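Local coordinates for orotidine 5'-phosphate decarboxylase (Pyrococcus horikoshii, PDB 2CZD), which probably catalyses the decarboxylation of orotidine 5'-monophosphate to uridine 5'-monophosphate, the last step of de novo UMP biosynthesis, at residues B[62-67]-B[89-94]; B[82-87]-B[102-107]. One frame throughout, in Å; residues are numbered along the deposited sequence.

Interaction 1: B[62-67]-B[89-94]; sequences DIPNTN and GRDSVM
Ser92 OG donates its hydrogen to Asp62 O over 2.7 Å, the shortest polar bond between the N-terminal turns of two neighbouring outer helices of the TIM barrel, 64-76 and 90-97. The bond lies in the carbonyl plane of Asp62. With OG beside its backbone N (chi1 -73°), Ser92 leans off the first turn of its helix toward the loop that leads into the other one, where Ile63 is the N-cap residue. The same hydroxyl oxygen sits 3.3 Å from Pro64 CD, and the backbones come closest here, Pro64 CA lying 4.2 Å from Ser92 CA. Three residues on from Pro64, the amide of Asn67 adds a second tie: ND2 gives a nearly straight bond of 3.0 Å (168°) to Ser92 O; the oxygen lies in the amide plane of Asn67, while ND2 stands above the carbonyl plane of Ser92. At its other end Asn67 OD1 accepts Asp62 N, so both ends of the amide are engaged and its flip is fixed. Were Asn67 replaced by an alanine, Asp62 N and Ser92 O would probably be left without these partners and the two helix starts less firmly joined. Residues 62-66 belong to the substrate-binding segment that ends at Thr66. Asp62 OD1 accepts Ile63 N through its anti lone pair and also forms a salt bridge with Lys59 of the second subunit. His110 of that subunit packs on Pro64, Asp91 and Ser92, which places the contact at the dimer interface. Asp91 OD1 is bonded to Gly112 N of the second subunit, while OD2 makes a weak bond to Ser92 N. The carboxylate of Asp91 lies against the proline ring, with Pro64 CG 3.6 Å from Asp91 CG.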
# COMPACT_ATOMS: atom_id res chain seq x y z
N ASP B 62 -4.97 -3.25 1.06
CA ASP B 62 -6.07 -3.31 0.11
C ASP B 62 -7.12 -4.35 0.52
O ASP B 62 -7.04 -4.97 1.61
CB ASP B 62 -5.51 -3.64 -1.29
CG ASP B 62 -6.21 -2.85 -2.39
OD1 ASP B 62 -7.45 -2.95 -2.49
OD2 ASP B 62 -5.54 -2.14 -3.15
N ILE B 63 -8.12 -4.54 -0.34
CA ILE B 63 -9.14 -5.54 -0.08
C ILE B 63 -8.48 -6.92 -0.16
O ILE B 63 -7.43 -7.10 -0.81
CB ILE B 63 -10.31 -5.43 -1.09
CG1 ILE B 63 -9.87 -5.82 -2.49
CG2 ILE B 63 -10.84 -4.01 -1.09
CD1 ILE B 63 -11.03 -5.78 -3.51
N PRO B 64 -9.08 -7.93 0.47
CA PRO B 64 -8.47 -9.26 0.45
C PRO B 64 -8.01 -9.80 -0.89
O PRO B 64 -6.86 -10.24 -1.01
CB PRO B 64 -9.54 -10.14 1.11
CG PRO B 64 -10.17 -9.19 2.09
CD PRO B 64 -10.30 -7.90 1.30
N ASN B 65 -8.87 -9.77 -1.90
CA ASN B 65 -8.44 -10.32 -3.18
C ASN B 65 -7.27 -9.58 -3.82
O ASN B 65 -6.42 -10.21 -4.44
CB ASN B 65 -9.58 -10.37 -4.19
CG ASN B 65 -9.21 -11.20 -5.41
OD1 ASN B 65 -8.99 -12.41 -5.30
ND2 ASN B 65 -9.12 -10.56 -6.57
N THR B 66 -7.23 -8.26 -3.69
CA THR B 66 -6.13 -7.50 -4.27
C THR B 66 -4.85 -7.75 -3.47
O THR B 66 -3.77 -7.87 -4.05
CB THR B 66 -6.50 -6.02 -4.34
OG1 THR B 66 -7.66 -5.90 -5.18
CG2 THR B 66 -5.35 -5.18 -4.95
N ASN B 67 -4.96 -7.84 -2.14
CA ASN B 67 -3.80 -8.15 -1.32
C ASN B 67 -3.26 -9.51 -1.77
O ASN B 67 -2.05 -9.70 -1.91
CB ASN B 67 -4.19 -8.26 0.16
CG ASN B 67 -4.00 -6.96 0.90
OD1 ASN B 67 -3.85 -5.90 0.29
ND2 ASN B 67 -4.02 -7.03 2.23
N GLY B 89 -8.11 -5.05 8.38
CA GLY B 89 -8.90 -6.21 8.74
C GLY B 89 -8.15 -7.52 8.66
O GLY B 89 -7.16 -7.64 7.95
N ARG B 90 -8.64 -8.50 9.41
CA ARG B 90 -8.04 -9.83 9.46
C ARG B 90 -8.12 -10.57 8.12
O ARG B 90 -7.21 -11.34 7.78
CB ARG B 90 -8.72 -10.65 10.55
CG ARG B 90 -8.48 -10.09 11.94
CD ARG B 90 -9.48 -10.71 12.93
NE ARG B 90 -9.23 -10.39 14.34
CZ ARG B 90 -9.48 -9.22 14.95
NH1 ARG B 90 -10.00 -8.18 14.30
NH2 ARG B 90 -9.24 -9.12 16.26
N ASP B 91 -9.18 -10.35 7.35
CA ASP B 91 -9.29 -11.01 6.06
C ASP B 91 -8.20 -10.53 5.11
O ASP B 91 -7.61 -11.34 4.39
CB ASP B 91 -10.71 -10.87 5.44
CG ASP B 91 -11.26 -9.45 5.47
OD1 ASP B 91 -12.43 -9.28 5.05
OD2 ASP B 91 -10.57 -8.52 5.90
N SER B 92 -7.93 -9.23 5.11
CA SER B 92 -6.87 -8.70 4.26
C SER B 92 -5.50 -9.21 4.71
O SER B 92 -4.63 -9.44 3.87
CB SER B 92 -6.92 -7.17 4.23
OG SER B 92 -8.04 -6.74 3.46
N VAL B 93 -5.32 -9.42 6.02
CA VAL B 93 -4.04 -9.96 6.50
C VAL B 93 -3.94 -11.43 6.10
O VAL B 93 -2.92 -11.87 5.54
CB VAL B 93 -3.96 -9.89 8.04
CG1 VAL B 93 -2.67 -10.57 8.50
CG2 VAL B 93 -3.96 -8.44 8.50
N MET B 94 -5.01 -12.20 6.35
CA MET B 94 -4.94 -13.62 6.04
C MET B 94 -4.83 -13.93 4.55
O MET B 94 -4.28 -14.97 4.16
CB MET B 94 -6.13 -14.37 6.66
CG MET B 94 -6.06 -14.47 8.19
SD MET B 94 -4.54 -15.23 8.81
CE MET B 94 -4.68 -16.85 8.20

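Interaction 2: B[82-87]-B[102-107]; sequences VIVHTF and IIMVVE
Strands 82-85 and 102-105 run parallel, their axes 4.6 Å apart at an angle of 33°, joined by a ladder in which Ile103 N donates to Val82 O, Val84 N to Ile103 O and Val105 N to Val84 O. Ile83 CA and Met104 CA add CA-H...O contacts to Ile103 O and Val84 O. Ile83, Ile103, His85 and Val105 share one face. There Ile83 sets CG1 against Ile103 CB and, from its other branch, CG2 against Val105 CG2 at 3.7 Å, the latter pair of side chains meeting at about a right angle. Val105 CG2 also lies over the rim of one face of the His85 imidazole, while Val105 CB packs 3.7 Å from His85 ND1. Toward the helices, Val84 CG2 meets Met104 CG at 4.0 Å, and helix 90-97 covers Val84 and Ile102 through Val96. A chi1 of -57° sets Thr86 OG1 beside its backbone N, from where it donates to Val105 O at 2.8 Å from above the carbonyl plane; bent at chi3, Met104 brings CE within 3.3 Å of Thr86 OG1. A water at the edge of the His85 ring, in its plane, bonds ND1 at 2.8 Å, accepts from Thr86 N and donates to Val105 O. His85 NE2 bonds Ala61 O of the second subunit, so both ring nitrogens are engaged. His85 packs by Lys59, the proton donor, and Ile83 by the substrate-binding Asp57, both on the adjoining strand 53-60. With helix 90-97 as the crossover, the pair is a right-handed beta-alpha-beta unit of the TIM barrel.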
# COMPACT_ATOMS: atom_id res chain seq x y z
N VAL B 82 6.21 -10.54 3.62
CA VAL B 82 5.57 -9.33 3.13
C VAL B 82 5.04 -8.59 4.35
O VAL B 82 4.41 -9.20 5.23
CB VAL B 82 4.36 -9.65 2.19
CG1 VAL B 82 3.55 -8.40 1.93
CG2 VAL B 82 4.87 -10.21 0.85
N ILE B 83 5.32 -7.28 4.42
CA ILE B 83 4.79 -6.45 5.50
C ILE B 83 3.37 -6.01 5.13
O ILE B 83 3.14 -5.46 4.05
CB ILE B 83 5.70 -5.23 5.75
CG1 ILE B 83 7.05 -5.74 6.26
CG2 ILE B 83 5.07 -4.26 6.79
CD1 ILE B 83 8.12 -4.64 6.51
N VAL B 84 2.44 -6.24 6.05
CA VAL B 84 1.04 -5.92 5.82
C VAL B 84 0.47 -5.12 6.99
O VAL B 84 0.90 -5.29 8.14
CB VAL B 84 0.20 -7.21 5.67
CG1 VAL B 84 0.72 -8.04 4.52
CG2 VAL B 84 0.25 -8.01 6.97
N HIS B 85 -0.47 -4.23 6.69
CA HIS B 85 -1.12 -3.47 7.76
C HIS B 85 -2.14 -4.35 8.46
O HIS B 85 -2.63 -5.33 7.88
CB HIS B 85 -1.88 -2.26 7.19
CG HIS B 85 -1.09 -0.99 7.18
ND1 HIS B 85 -0.74 -0.32 8.33
CD2 HIS B 85 -0.59 -0.27 6.14
CE1 HIS B 85 -0.06 0.77 8.01
NE2 HIS B 85 0.05 0.82 6.68
N THR B 86 -2.45 -3.98 9.69
CA THR B 86 -3.45 -4.66 10.51
C THR B 86 -4.80 -3.94 10.38
O THR B 86 -5.85 -4.57 10.47
CB THR B 86 -3.05 -4.61 12.01
OG1 THR B 86 -1.76 -5.21 12.16
CG2 THR B 86 -4.02 -5.41 12.87
N PHE B 87 -4.74 -2.62 10.17
CA PHE B 87 -5.92 -1.72 10.14
C PHE B 87 -7.06 -2.12 9.21
O PHE B 87 -8.22 -1.92 9.54
CB PHE B 87 -5.45 -0.29 9.76
CG PHE B 87 -6.12 0.85 10.51
CD1 PHE B 87 -7.48 1.07 10.42
CD2 PHE B 87 -5.35 1.74 11.27
CE1 PHE B 87 -8.09 2.18 11.08
CE2 PHE B 87 -5.96 2.85 11.93
CZ PHE B 87 -7.32 3.04 11.83
N ILE B 102 4.35 -13.32 6.90
CA ILE B 102 4.03 -11.92 7.01
C ILE B 102 4.58 -11.26 8.25
O ILE B 102 4.90 -11.92 9.24
CB ILE B 102 2.50 -11.70 7.01
CG1 ILE B 102 1.84 -12.45 8.19
CG2 ILE B 102 1.90 -12.16 5.67
CD1 ILE B 102 0.40 -11.98 8.51
N ILE B 103 4.69 -9.94 8.17
CA ILE B 103 5.13 -9.11 9.29
C ILE B 103 4.02 -8.06 9.37
O ILE B 103 3.70 -7.44 8.36
CB ILE B 103 6.48 -8.43 8.99
CG1 ILE B 103 7.59 -9.49 9.01
CG2 ILE B 103 6.76 -7.29 10.02
CD1 ILE B 103 8.89 -9.04 8.37
N MET B 104 3.44 -7.86 10.55
CA MET B 104 2.32 -6.92 10.70
C MET B 104 2.67 -5.57 11.28
O MET B 104 3.50 -5.46 12.16
CB MET B 104 1.22 -7.57 11.55
CG MET B 104 0.59 -8.78 10.89
SD MET B 104 -0.54 -9.71 11.99
CE MET B 104 -1.84 -8.47 12.30
N VAL B 105 1.99 -4.53 10.79
CA VAL B 105 2.21 -3.18 11.29
C VAL B 105 1.23 -2.94 12.43
O VAL B 105 -0.00 -3.00 12.24
CB VAL B 105 1.90 -2.10 10.21
CG1 VAL B 105 1.99 -0.69 10.84
CG2 VAL B 105 2.85 -2.24 9.02
N VAL B 106 1.78 -2.67 13.61
CA VAL B 106 0.95 -2.40 14.77
C VAL B 106 1.17 -1.00 15.34
O VAL B 106 0.39 -0.53 16.16
CB VAL B 106 1.19 -3.45 15.89
CG1 VAL B 106 0.96 -4.84 15.34
CG2 VAL B 106 2.60 -3.31 16.49
N GLU B 107 2.22 -0.34 14.89
CA GLU B 107 2.55 1.00 15.37
C GLU B 107 3.47 1.64 14.32
O GLU B 107 4.29 0.94 13.71
CB GLU B 107 3.29 0.89 16.71
CG GLU B 107 3.58 2.24 17.36
CD GLU B 107 4.18 2.10 18.75
OE1 GLU B 107 3.58 1.40 19.59
OE2 GLU B 107 5.24 2.70 19.00
O HOH W 1 -1.96 -1.33 10.64

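Overall arrangement
Interactions 1 and 2 lie about 11 Å apart, centre to centre, and their segments alternate along the chain: 62-67, 82-87, 89-94, 102-107. Interaction 2 joins neighbouring strands of the eight-stranded barrel, whereas interaction 1 joins two helices of the outer layer. Helix 90-97 links them, being both the crossover between the strands and one partner of the helix pair. Val93, on this helix but turned away from the 62-67 segment, packs against interaction 2, CG1 lying 3.4 Å from Ile102 CD1 and also near Val84 and Met104. Both contacts touch the second subunit; interaction 1 holds substrate-binding residues, and interaction 2 lies beside Asp57 and Lys59.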